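Putative oxidoreductase (Magnetospirillum magnetotacticum, PDB 3C1A) is a putative oxidoreductase that probably binds an NAD(P) cofactor in its Rossmann-fold domain, as in other members of the Gfo/Idh/MocA family. Local coordinates at residues I85-I90 against A113-A118; G93-V98 against R285-A290; P167-W172 against T191-A196; M179-M184 against L301-R306; G185-S190 against V307-G312. All blocks are in the same frame, centred on the assembly; numbering follows the deposited sequence.

Contact 1. Residues I85-I90 against A113-A118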
# COMPACT_ATOMS: atom_id res chain seq x y z
N ILE A 85 0.33 -17.71 4.41
CA ILE A 85 1.40 -17.82 3.39
C ILE A 85 2.66 -17.12 3.87
O ILE A 85 3.77 -17.64 3.69
CB ILE A 85 0.95 -17.27 2.04
CG1 ILE A 85 -0.33 -17.96 1.57
CG2 ILE A 85 2.04 -17.41 1.00
CD1 ILE A 85 -0.77 -17.47 0.22
N THR A 86 2.49 -15.96 4.50
CA THR A 86 3.63 -15.20 5.06
C THR A 86 4.37 -15.97 6.15
O THR A 86 5.57 -16.04 6.16
CB THR A 86 3.18 -13.81 5.61
OG1 THR A 86 2.52 -13.06 4.57
CG2 THR A 86 4.33 -13.03 6.14
N LEU A 87 3.64 -16.52 7.10
CA LEU A 87 4.24 -17.38 8.11
C LEU A 87 5.01 -18.55 7.53
O LEU A 87 6.07 -18.87 8.04
CB LEU A 87 3.17 -17.86 9.06
CG LEU A 87 2.62 -16.75 9.96
CD1 LEU A 87 1.29 -17.23 10.62
CD2 LEU A 87 3.68 -16.32 11.00
N ALA A 88 4.50 -19.16 6.45
CA ALA A 88 5.18 -20.28 5.76
C ALA A 88 6.43 -19.82 5.08
O ALA A 88 7.45 -20.49 5.14
CB ALA A 88 4.27 -20.92 4.75
N ALA A 89 6.36 -18.68 4.42
CA ALA A 89 7.53 -18.10 3.78
C ALA A 89 8.64 -17.75 4.77
O ALA A 89 9.80 -18.10 4.55
CB ALA A 89 7.13 -16.86 2.93
N ILE A 90 8.27 -17.11 5.88
CA ILE A 90 9.21 -16.75 6.96
C ILE A 90 9.88 -18.00 7.52
O ILE A 90 11.09 -18.01 7.72
CB ILE A 90 8.49 -15.98 8.12
CG1 ILE A 90 8.04 -14.58 7.65
CG2 ILE A 90 9.42 -15.83 9.31
CD1 ILE A 90 7.04 -13.88 8.60
N ALA A 113 4.46 -10.35 12.63
CA ALA A 113 5.47 -9.57 13.36
C ALA A 113 6.41 -10.43 14.23
O ALA A 113 7.64 -10.28 14.18
CB ALA A 113 4.79 -8.50 14.25
N ALA A 114 5.83 -11.31 15.03
CA ALA A 114 6.57 -12.19 15.94
C ALA A 114 7.48 -13.17 15.20
O ALA A 114 8.62 -13.39 15.64
CB ALA A 114 5.60 -12.93 16.85
N ALA A 115 7.01 -13.76 14.10
CA ALA A 115 7.80 -14.70 13.32
C ALA A 115 8.99 -14.02 12.59
O ALA A 115 10.10 -14.55 12.58
CB ALA A 115 6.90 -15.45 12.32
N ALA A 116 8.74 -12.85 12.02
CA ALA A 116 9.77 -11.99 11.44
C ALA A 116 10.86 -11.65 12.48
O ALA A 116 12.03 -11.76 12.20
CB ALA A 116 9.11 -10.69 10.90
N LYS A 117 10.44 -11.25 13.68
CA LYS A 117 11.35 -10.99 14.79
C LYS A 117 12.18 -12.25 15.17
O LYS A 117 13.43 -12.18 15.26
CB LYS A 117 10.54 -10.55 16.01
CG LYS A 117 11.35 -10.17 17.23
CD LYS A 117 10.41 -9.75 18.37
CE LYS A 117 11.19 -9.36 19.62
NZ LYS A 117 12.18 -8.31 19.27
N ALA A 118 11.48 -13.38 15.39
CA ALA A 118 12.13 -14.61 15.85
C ALA A 118 13.11 -15.17 14.82
O ALA A 118 14.13 -15.73 15.17
CB ALA A 118 11.10 -15.65 16.24
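Ile90 holds CG2 anti to its own backbone N and CG1 beside that N (chi1 -69°), which sets CG2 against Ala115 and CD1, at the end of the CG1 branch, against Ala115 and Ala116; Leu87, one turn earlier with its CG also beside N, swings CD2 in the same direction. These are two neighbouring helices of the NAD-binding Rossmann fold, 82-91 and 106-119, on either side of strand 95-99 in the chain and nearly parallel, 7° apart, with segment axes 9.8 Å from each other. Large residues on one helix meet alanines on the other: the small methyls let branched side chains come up against the opposing backbone. Ile90 CG2 rests 3.6 Å from Ala115 O and 3.9 Å from Ala115 CB, a purely van der Waals approach, while its CD1 is 4.0 Å from Ala116 N. Without CG2 and CD1, as with an alanine at Ile90, a gap would probably open beside Ala115 and Ala116, with Leu87 CD2 the remaining contact between the two segments. Ile90 also packs on Thr119 and Val121, and Ala116 also touches Leu301 of helix 301-314. Leu87 CD2 meets Ala115 CB methyl to methyl at 3.6 Å.

Contact 2. Residues G93-V98 against R285-A290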
# COMPACT_ATOMS: atom_id res chain seq x y z
N GLY A 93 12.68 -19.14 5.57
CA GLY A 93 13.79 -18.24 5.36
C GLY A 93 13.72 -17.36 4.12
O GLY A 93 14.71 -16.76 3.76
N LYS A 94 12.55 -17.23 3.49
CA LYS A 94 12.44 -16.39 2.29
C LYS A 94 11.85 -15.04 2.63
O LYS A 94 10.80 -14.96 3.28
CB LYS A 94 11.59 -17.04 1.23
CG LYS A 94 12.28 -18.25 0.65
CD LYS A 94 11.31 -19.22 0.15
CE LYS A 94 12.02 -20.33 -0.64
NZ LYS A 94 13.21 -20.87 0.03
N ALA A 95 12.53 -13.99 2.18
CA ALA A 95 12.01 -12.64 2.28
C ALA A 95 10.65 -12.48 1.61
O ALA A 95 10.39 -13.12 0.56
CB ALA A 95 12.97 -11.67 1.66
N VAL A 96 9.80 -11.62 2.20
CA VAL A 96 8.39 -11.48 1.77
C VAL A 96 8.05 -10.05 1.46
O VAL A 96 8.39 -9.15 2.24
CB VAL A 96 7.39 -11.98 2.87
CG1 VAL A 96 6.00 -11.68 2.46
CG2 VAL A 96 7.56 -13.51 3.17
N LEU A 97 7.42 -9.83 0.30
CA LEU A 97 6.71 -8.59 -0.03
C LEU A 97 5.26 -8.93 -0.15
O LEU A 97 4.89 -9.70 -1.06
CB LEU A 97 7.21 -8.00 -1.37
CG LEU A 97 6.49 -6.70 -1.82
CD1 LEU A 97 6.69 -5.50 -0.85
CD2 LEU A 97 6.95 -6.32 -3.24
N VAL A 98 4.44 -8.51 0.84
CA VAL A 98 3.04 -8.85 0.84
C VAL A 98 2.16 -7.66 0.56
O VAL A 98 2.39 -6.55 1.06
CB VAL A 98 2.62 -9.48 2.18
CG1 VAL A 98 3.02 -8.59 3.28
CG2 VAL A 98 1.15 -9.81 2.15
N ARG A 285 11.65 -3.06 -7.46
CA ARG A 285 13.09 -2.83 -7.64
C ARG A 285 13.83 -2.73 -6.31
O ARG A 285 14.80 -3.44 -6.08
CB ARG A 285 13.34 -1.57 -8.48
CG ARG A 285 14.82 -1.33 -8.81
CD ARG A 285 15.05 -0.05 -9.58
NE ARG A 285 14.44 1.09 -8.92
CZ ARG A 285 15.00 1.79 -7.94
NH1 ARG A 285 16.22 1.47 -7.51
NH2 ARG A 285 14.35 2.80 -7.41
N LEU A 286 13.36 -1.86 -5.43
CA LEU A 286 13.93 -1.73 -4.10
C LEU A 286 13.88 -3.02 -3.29
O LEU A 286 14.89 -3.41 -2.67
CB LEU A 286 13.24 -0.62 -3.32
CG LEU A 286 13.55 0.78 -3.85
CD1 LEU A 286 12.69 1.79 -3.04
CD2 LEU A 286 15.05 1.08 -3.83
N PHE A 287 12.74 -3.68 -3.28
CA PHE A 287 12.56 -4.92 -2.52
C PHE A 287 13.58 -5.94 -3.03
O PHE A 287 14.34 -6.45 -2.25
CB PHE A 287 11.14 -5.47 -2.64
CG PHE A 287 10.97 -6.84 -2.09
CD1 PHE A 287 10.91 -7.05 -0.70
CD2 PHE A 287 10.86 -7.94 -2.93
CE1 PHE A 287 10.79 -8.35 -0.18
CE2 PHE A 287 10.69 -9.26 -2.39
CZ PHE A 287 10.68 -9.47 -1.06
N ALA A 288 13.62 -6.17 -4.33
CA ALA A 288 14.56 -7.18 -4.87
C ALA A 288 15.98 -6.81 -4.49
O ALA A 288 16.79 -7.67 -4.13
CB ALA A 288 14.40 -7.36 -6.37
N GLY A 289 16.25 -5.50 -4.47
CA GLY A 289 17.57 -4.99 -4.10
C GLY A 289 17.97 -5.14 -2.65
O GLY A 289 19.16 -5.10 -2.32
N ALA A 290 17.00 -5.33 -1.77
CA ALA A 290 17.27 -5.49 -0.37
C ALA A 290 17.35 -6.96 0.06
O ALA A 290 17.75 -7.27 1.19
CB ALA A 290 16.27 -4.71 0.41
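Strand 95-98 and helix 285-290 run almost antiparallel, 166° between their directions, with their axes 9.7 Å apart; the nearest CA atoms are those of Leu97 and Phe287. Alternation along the strand sends the CB atoms of Ala95 and Leu97 toward the helix and that of Val96 away from it. The ring of Phe287 lies between Leu97 and Ala95, carried outward from the helix with CG anti to the backbone N (chi1 170°). Leu97 CB sits over the middle of one ring face, 3.6 Å from the centroid and only 5° off the normal, a CH-pi contact. The strand belongs to the parallel sheet of the Rossmann fold, between strands 72-76 and 123-126, whereas helix 279-290 comes from far along the chain and packs on one face of that sheet, at these strands. A flat aromatic suits this place because its face takes Leu97 CB while its outer end reaches main-chain atoms: Phe287 CZ is 3.6 Å from Leu97 N, and Phe287 CE1 is 3.5 Å from Val96 O. Were a serine to take the place of Phe287, Leu97 CB would probably lose its aromatic partner and helix and sheet would be left with a gap between them. The small Ala95 fits beside the ring's far end, its CB 4.2 Å from Phe287 CZ, and Ala95 O lies at the ring edge.

Contact 3. Residues P167-W172 against T191-A196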
# COMPACT_ATOMS: atom_id res chain seq x y z
N PRO A 167 -13.85 -5.21 2.38
CA PRO A 167 -14.46 -3.91 2.61
C PRO A 167 -13.57 -2.77 2.21
O PRO A 167 -12.36 -2.81 2.53
CB PRO A 167 -14.67 -3.88 4.14
CG PRO A 167 -14.71 -5.27 4.51
CD PRO A 167 -13.75 -5.96 3.64
N MSE A 168 -14.16 -1.79 1.51
CA MSE A 168 -13.49 -0.55 1.08
C MSE A 168 -12.62 0.05 2.20
O MSE A 168 -11.51 0.47 1.94
CB MSE A 168 -14.56 0.47 0.64
CG MSE A 168 -14.04 1.82 0.34
SE MSE A 168 -15.37 2.98 -0.35
CE MSE A 168 -16.46 3.13 1.33
N LEU A 169 -13.10 0.08 3.44
CA LEU A 169 -12.35 0.68 4.57
C LEU A 169 -10.95 0.04 4.62
O LEU A 169 -9.94 0.73 4.75
CB LEU A 169 -13.10 0.48 5.90
CG LEU A 169 -12.63 1.23 7.17
CD1 LEU A 169 -13.84 1.86 7.92
CD2 LEU A 169 -11.80 0.35 8.09
N TRP A 170 -10.90 -1.28 4.50
CA TRP A 170 -9.64 -2.01 4.61
C TRP A 170 -8.84 -1.88 3.36
O TRP A 170 -7.67 -1.51 3.43
CB TRP A 170 -9.90 -3.48 4.90
CG TRP A 170 -10.28 -3.67 6.33
CD1 TRP A 170 -11.51 -3.47 6.88
CD2 TRP A 170 -9.40 -4.01 7.40
NE1 TRP A 170 -11.46 -3.70 8.23
CE2 TRP A 170 -10.18 -4.04 8.58
CE3 TRP A 170 -8.05 -4.32 7.47
CZ2 TRP A 170 -9.63 -4.36 9.81
CZ3 TRP A 170 -7.50 -4.63 8.70
CH2 TRP A 170 -8.29 -4.66 9.85
N ASP A 171 -9.46 -2.20 2.25
CA ASP A 171 -8.79 -2.25 0.95
C ASP A 171 -8.27 -0.87 0.55
O ASP A 171 -7.07 -0.69 0.39
CB ASP A 171 -9.76 -2.86 -0.06
CG ASP A 171 -9.17 -3.05 -1.44
OD1 ASP A 171 -7.94 -2.97 -1.66
OD2 ASP A 171 -9.99 -3.30 -2.35
N TRP A 172 -9.15 0.11 0.39
CA TRP A 172 -8.71 1.47 0.06
C TRP A 172 -8.10 2.16 1.26
O TRP A 172 -7.16 2.88 1.13
CB TRP A 172 -9.86 2.33 -0.45
CG TRP A 172 -10.57 1.81 -1.67
CD1 TRP A 172 -10.53 0.54 -2.21
CD2 TRP A 172 -11.49 2.55 -2.50
NE1 TRP A 172 -11.34 0.47 -3.32
CE2 TRP A 172 -11.94 1.68 -3.52
CE3 TRP A 172 -11.95 3.87 -2.49
CZ2 TRP A 172 -12.83 2.09 -4.50
CZ3 TRP A 172 -12.84 4.26 -3.46
CH2 TRP A 172 -13.29 3.37 -4.43
N THR A 191 -9.07 7.40 16.68
CA THR A 191 -9.47 6.95 15.36
C THR A 191 -10.97 6.69 15.39
O THR A 191 -11.46 6.01 16.31
CB THR A 191 -8.80 5.63 15.01
OG1 THR A 191 -7.42 5.70 15.34
CG2 THR A 191 -8.93 5.34 13.55
N SER A 192 -11.69 7.26 14.45
CA SER A 192 -13.12 7.01 14.26
C SER A 192 -13.49 7.10 12.80
O SER A 192 -12.79 7.70 12.01
CB SER A 192 -13.95 8.00 15.06
OG SER A 192 -13.72 9.32 14.64
N ALA A 193 -14.60 6.47 12.44
CA ALA A 193 -15.07 6.45 11.06
C ALA A 193 -16.51 6.93 11.04
O ALA A 193 -17.31 6.58 11.92
CB ALA A 193 -14.97 5.06 10.47
N SER A 194 -16.81 7.76 10.06
CA SER A 194 -18.13 8.35 9.90
C SER A 194 -18.62 8.14 8.49
O SER A 194 -18.02 8.63 7.52
CB SER A 194 -18.11 9.83 10.23
OG SER A 194 -19.44 10.33 10.35
N TRP A 195 -19.73 7.41 8.40
CA TRP A 195 -20.38 7.10 7.14
C TRP A 195 -21.42 8.15 6.82
O TRP A 195 -22.42 8.28 7.53
CB TRP A 195 -21.05 5.73 7.20
CG TRP A 195 -20.06 4.61 7.23
CD1 TRP A 195 -19.47 4.09 8.33
CD2 TRP A 195 -19.55 3.89 6.11
NE1 TRP A 195 -18.61 3.08 7.97
CE2 TRP A 195 -18.65 2.94 6.61
CE3 TRP A 195 -19.78 3.95 4.74
CZ2 TRP A 195 -17.97 2.06 5.78
CZ3 TRP A 195 -19.13 3.09 3.93
CH2 TRP A 195 -18.23 2.15 4.44
N ALA A 196 -21.19 8.88 5.75
CA ALA A 196 -22.16 9.83 5.23
C ALA A 196 -23.35 9.14 4.57
O ALA A 196 -24.51 9.60 4.68
CB ALA A 196 -21.45 10.75 4.20
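Met168 and Trp195 make the closer of two apolar contacts that join the start of helix 168-184 to strand 190-201, an edge strand of the mixed sheet in the GFO/IDH/MocA C-terminal domain. Both contacts are dispersive, and the helix lies on one face of the sheet. In the first, Met168, deposited as selenomethionine, extends with CG anti to the backbone N and then bends at its last torsion (chi3 68°), which brings the terminal methyl to the indole. Its CE atom is 3.7 Å from both CH2 and CZ3 of Trp195, at the six-membered end of the ring system, and approaches obliquely. The two side chains pass alongside one another, pointing opposite ways. The long, unbranched chain of Met168 lets its terminal methyl reach the benzo end of the indole, and a tryptophan is long enough to reach back toward the helix although its CB does not point there. Trp195 is further held by packing on Val209 of the adjacent strand and by a cation-pi contact with Arg198.

The second contact is between aliphatic groups. Leu169 turns CD1 to Ala193 of the strand, while CD2 lies against Leu311 O of helix 301-314. Leu169 is thus wedged between strand and C-terminal helix.

Within the helix, Met168 has another aromatic neighbour: its CG lies 3.8 Å above the plane of the Trp172 ring, displaced toward the rim. Across to the strand, Ala193 presents just a methyl, its CB 4.2 Å from Leu169 CD1.

Contact 4. Residues M179-M184 against L301-R306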
# COMPACT_ATOMS: atom_id res chain seq x y z
N MSE A 179 -0.07 6.20 4.49
CA MSE A 179 0.46 7.51 4.13
C MSE A 179 0.43 8.44 5.35
O MSE A 179 1.44 9.07 5.70
CB MSE A 179 -0.32 8.06 2.94
CG MSE A 179 0.09 9.42 2.48
SE MSE A 179 -0.81 10.86 3.44
CE MSE A 179 -2.54 10.65 2.70
N VAL A 180 -0.70 8.48 6.05
CA VAL A 180 -0.85 9.32 7.24
C VAL A 180 0.13 8.94 8.37
O VAL A 180 0.86 9.79 8.87
CB VAL A 180 -2.30 9.37 7.71
CG1 VAL A 180 -2.43 10.23 8.94
CG2 VAL A 180 -3.21 10.00 6.60
N LEU A 181 0.18 7.66 8.73
CA LEU A 181 1.17 7.16 9.70
C LEU A 181 2.62 7.39 9.28
O LEU A 181 3.46 7.75 10.13
CB LEU A 181 0.95 5.69 10.02
CG LEU A 181 -0.41 5.19 10.55
CD1 LEU A 181 -0.38 3.67 10.88
CD2 LEU A 181 -0.89 5.96 11.76
N ASP A 182 2.93 7.24 8.00
CA ASP A 182 4.27 7.53 7.49
C ASP A 182 4.64 9.02 7.62
O ASP A 182 5.73 9.36 8.10
CB ASP A 182 4.43 7.10 6.04
CG ASP A 182 5.85 7.30 5.56
OD1 ASP A 182 6.78 6.72 6.17
OD2 ASP A 182 6.01 8.03 4.56
N LEU A 183 3.71 9.89 7.26
CA LEU A 183 3.83 11.35 7.48
C LEU A 183 4.01 11.74 8.93
O LEU A 183 4.88 12.55 9.24
CB LEU A 183 2.60 12.08 6.94
CG LEU A 183 2.50 13.61 7.03
CD1 LEU A 183 3.67 14.24 6.29
CD2 LEU A 183 1.16 14.20 6.51
N MSE A 184 3.17 11.23 9.82
CA MSE A 184 3.10 11.73 11.20
C MSE A 184 4.15 11.13 12.12
O MSE A 184 4.45 11.70 13.12
CB MSE A 184 1.72 11.52 11.83
CG MSE A 184 0.57 12.24 11.14
SE MSE A 184 0.81 14.15 10.89
CE MSE A 184 0.14 14.74 12.64
N LEU A 301 7.14 -4.17 7.77
CA LEU A 301 6.13 -4.96 8.42
C LEU A 301 5.47 -4.25 9.62
O LEU A 301 4.24 -4.37 9.83
CB LEU A 301 6.79 -6.25 8.91
CG LEU A 301 5.89 -7.23 9.65
CD1 LEU A 301 4.63 -7.54 8.87
CD2 LEU A 301 6.72 -8.46 9.89
N GLU A 302 6.27 -3.56 10.43
CA GLU A 302 5.73 -2.86 11.62
C GLU A 302 4.72 -1.80 11.24
O GLU A 302 3.72 -1.59 11.91
CB GLU A 302 6.85 -2.20 12.43
CG GLU A 302 6.34 -1.61 13.76
CD GLU A 302 5.50 -2.62 14.55
OE1 GLU A 302 5.94 -3.81 14.65
OE2 GLU A 302 4.41 -2.24 15.03
N LEU A 303 4.96 -1.12 10.15
CA LEU A 303 3.99 -0.17 9.65
C LEU A 303 2.72 -0.86 9.19
O LEU A 303 1.65 -0.36 9.46
CB LEU A 303 4.57 0.67 8.52
CG LEU A 303 3.71 1.81 7.97
CD1 LEU A 303 3.36 2.83 9.02
CD2 LEU A 303 4.42 2.52 6.79
N GLY A 304 2.83 -2.01 8.51
CA GLY A 304 1.66 -2.79 8.10
C GLY A 304 0.83 -3.20 9.31
O GLY A 304 -0.41 -3.14 9.29
N LEU A 305 1.52 -3.59 10.37
CA LEU A 305 0.82 -3.95 11.60
C LEU A 305 0.05 -2.74 12.19
O LEU A 305 -1.12 -2.86 12.62
CB LEU A 305 1.79 -4.57 12.60
CG LEU A 305 1.34 -4.74 14.06
CD1 LEU A 305 0.06 -5.55 14.21
CD2 LEU A 305 2.45 -5.42 14.80
N ARG A 306 0.71 -1.60 12.23
CA ARG A 306 0.11 -0.39 12.81
C ARG A 306 -1.10 0.06 11.98
O ARG A 306 -2.08 0.54 12.54
CB ARG A 306 1.14 0.73 12.91
CG ARG A 306 2.28 0.43 13.86
CD ARG A 306 3.47 1.36 13.61
NE ARG A 306 3.06 2.75 13.63
CZ ARG A 306 3.64 3.75 12.98
NH1 ARG A 306 4.76 3.54 12.31
NH2 ARG A 306 3.15 4.97 13.07
O HOH W 1 5.29 6.40 11.28
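The end of helix 168-184, from the C-terminal domain, meets the beginning of helix 301-314, the last helix of the chain, through Leu181, Leu303 and Arg306. Leu181 is central. Its CB touches Leu303 CD1 at 3.9 Å, and its CD1 packs 3.9 Å from Arg306 CB, close to that residue's backbone. Leucine serves well in such a buried place because its branched end touches two partners, CD1 meeting Arg306 while CD2 faces Pro188. Arg306 folds back over it: CG stands beside the backbone N, and the chain bends at chi3 (53°), laying the guanidinium across Leu181 so that Leu181 CD1 lies over one face and Arg306 NH2 comes 3.8 Å from Leu181 CB. Arginine can thus use its aliphatic and flat parts for packing while its N-H groups bond at the edge. There a water in the guanidinium plane accepts from Arg306 NH1 at 3.1 Å; its distance to Leu181 O, 2.5 Å, is unusually short, which leaves the exact geometry of that second bond doubtful. The main polar partner of Arg306 is Asp187, which forms a salt bridge with NE. Helix 168-184 packs through Val180 and Met184 on strands 204-215 and 218-225 of the mixed sheet, and helix 301-314 through Leu301 and Leu305 on helix 106-119 of the Rossmann domain.

Contact 5. Residues G185-S190 against V307-G312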
# COMPACT_ATOMS: atom_id res chain seq x y z
N GLY A 185 4.68 9.95 11.79
CA GLY A 185 5.75 9.33 12.57
C GLY A 185 5.32 8.71 13.88
O GLY A 185 6.15 8.39 14.72
N ARG A 186 4.02 8.53 14.05
CA ARG A 186 3.48 8.05 15.30
C ARG A 186 2.09 7.55 15.06
O ARG A 186 1.53 7.74 13.98
CB ARG A 186 3.42 9.18 16.34
CG ARG A 186 2.79 10.45 15.81
CD ARG A 186 2.36 11.43 16.91
NE ARG A 186 1.18 10.91 17.58
CZ ARG A 186 0.36 11.59 18.37
NH1 ARG A 186 0.54 12.88 18.65
NH2 ARG A 186 -0.67 10.94 18.89
N ASP A 187 1.50 6.95 16.08
CA ASP A 187 0.15 6.46 15.99
C ASP A 187 -0.87 7.50 16.47
O ASP A 187 -0.58 8.34 17.30
CB ASP A 187 -0.00 5.19 16.82
CG ASP A 187 0.61 3.96 16.14
OD1 ASP A 187 0.83 3.97 14.91
OD2 ASP A 187 0.87 2.98 16.87
N PRO A 188 -2.11 7.42 15.98
CA PRO A 188 -3.10 8.39 16.44
C PRO A 188 -3.54 8.22 17.90
O PRO A 188 -3.56 7.11 18.43
CB PRO A 188 -4.27 8.19 15.47
CG PRO A 188 -4.08 6.79 14.91
CD PRO A 188 -2.61 6.54 14.91
N ASP A 189 -3.89 9.34 18.53
CA ASP A 189 -4.51 9.38 19.86
C ASP A 189 -5.91 8.86 19.78
O ASP A 189 -6.41 8.31 20.73
CB ASP A 189 -4.63 10.83 20.38
CG ASP A 189 -3.33 11.52 20.43
OD1 ASP A 189 -2.43 11.04 21.14
OD2 ASP A 189 -3.18 12.54 19.73
N SER A 190 -6.58 9.15 18.66
CA SER A 190 -7.90 8.59 18.39
C SER A 190 -8.17 8.36 16.91
O SER A 190 -7.59 9.02 16.03
CB SER A 190 -8.99 9.49 18.97
OG SER A 190 -8.93 10.75 18.36
N VAL A 307 -1.01 -0.07 10.65
CA VAL A 307 -2.15 0.21 9.72
C VAL A 307 -3.32 -0.70 10.04
O VAL A 307 -4.47 -0.24 10.04
CB VAL A 307 -1.78 -0.02 8.27
CG1 VAL A 307 -3.01 0.01 7.38
CG2 VAL A 307 -0.64 1.00 7.79
N VAL A 308 -3.04 -2.00 10.22
CA VAL A 308 -4.08 -2.98 10.60
C VAL A 308 -4.75 -2.62 11.92
O VAL A 308 -5.99 -2.79 12.11
CB VAL A 308 -3.55 -4.44 10.65
CG1 VAL A 308 -4.56 -5.40 11.35
CG2 VAL A 308 -3.28 -4.99 9.26
N ARG A 309 -3.96 -2.09 12.85
CA ARG A 309 -4.52 -1.69 14.15
C ARG A 309 -5.52 -0.55 14.00
O ARG A 309 -6.61 -0.59 14.54
CB ARG A 309 -3.41 -1.30 15.14
CG ARG A 309 -3.99 -0.91 16.50
CD ARG A 309 -2.94 -0.63 17.55
NE ARG A 309 -2.13 -1.80 17.83
CZ ARG A 309 -0.86 -1.94 17.46
NH1 ARG A 309 -0.24 -0.98 16.78
NH2 ARG A 309 -0.21 -3.04 17.77
N VAL A 310 -5.17 0.44 13.20
CA VAL A 310 -6.03 1.59 13.01
C VAL A 310 -7.29 1.17 12.24
O VAL A 310 -8.39 1.64 12.52
CB VAL A 310 -5.30 2.69 12.18
CG1 VAL A 310 -6.28 3.80 11.78
CG2 VAL A 310 -4.11 3.26 12.91
N LEU A 311 -7.14 0.31 11.22
CA LEU A 311 -8.29 -0.06 10.42
C LEU A 311 -9.32 -0.79 11.27
O LEU A 311 -10.52 -0.53 11.15
CB LEU A 311 -7.87 -0.90 9.23
CG LEU A 311 -7.11 -0.10 8.19
CD1 LEU A 311 -6.63 -1.04 7.15
CD2 LEU A 311 -8.05 0.98 7.63
N GLY A 312 -8.84 -1.68 12.14
CA GLY A 312 -9.70 -2.38 13.09
C GLY A 312 -10.41 -1.45 14.07
O GLY A 312 -11.57 -1.70 14.42
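Pro188 and Val310 supply the apolar part of this contact between the loop 185-190 and helix 307-312. Val310 places CG2 beside its backbone N, with CG1 anti to it (chi1 171°), and CG2 faces the proline ring at 4.1 Å from both CG and CD of Pro188. A rigid proline suits a loop of extended backbone, and a beta-branched valine gives the helix a compact surface to meet it. Pro188 also touches the Leu213 and Phe215 side chains of strand 204-215.

The loop connects helix 168-184 to strand 190-201 of the C-terminal domain's mixed sheet. Gly185 leaves the helix with positive phi, a conformation glycine adopts easily, and at the far end Asp189 and Ser190 both face Ala214 in a classic beta bulge.

Charges make up the rest. Asp187 OD2 and Arg309 NH1 stand 4.1 Å apart, too far for a salt bridge, with carboxylate and guanidinium planes turned 56° from each other; attraction across this distance is probably modest. The other oxygen of Asp187, OD1, has its firmer partner in Arg306. Within the loop, NE and NH2 of Arg186 both donate to Asp187 O, NE at 3.1 Å from above the carbonyl plane and NH2 at 3.0 Å within it. Arg186 NH2 also makes a salt bridge with Asp189 OD1 at 2.9 Å, its hydrogen bond weak.

Overall arrangement
Contact 1 lies within the Rossmann domain, and contact 2 brings helix 279-290 onto its sheet; their centres are 13 Å apart, and they touch where helix 82-91 leads into strand 95-99. Contacts 3, 4 and 5 cluster around helix 301-314 and the C-terminal mixed sheet: contacts 4 and 5 share that helix and touch, with centres 8 Å apart, while contacts 3 and 4 share helix 168-184. Along the chain, contacts 1 and 2 interleave; contact 1 closes before contacts 3, 4 and 5 open, whereas contact 2 spans all of contact 3 and interleaves with 4 and 5. Helices 279-290 and 301-314 both pack on Rossmann elements, and Leu301 against Ala116 links contacts 1 and 4, joining the two domains.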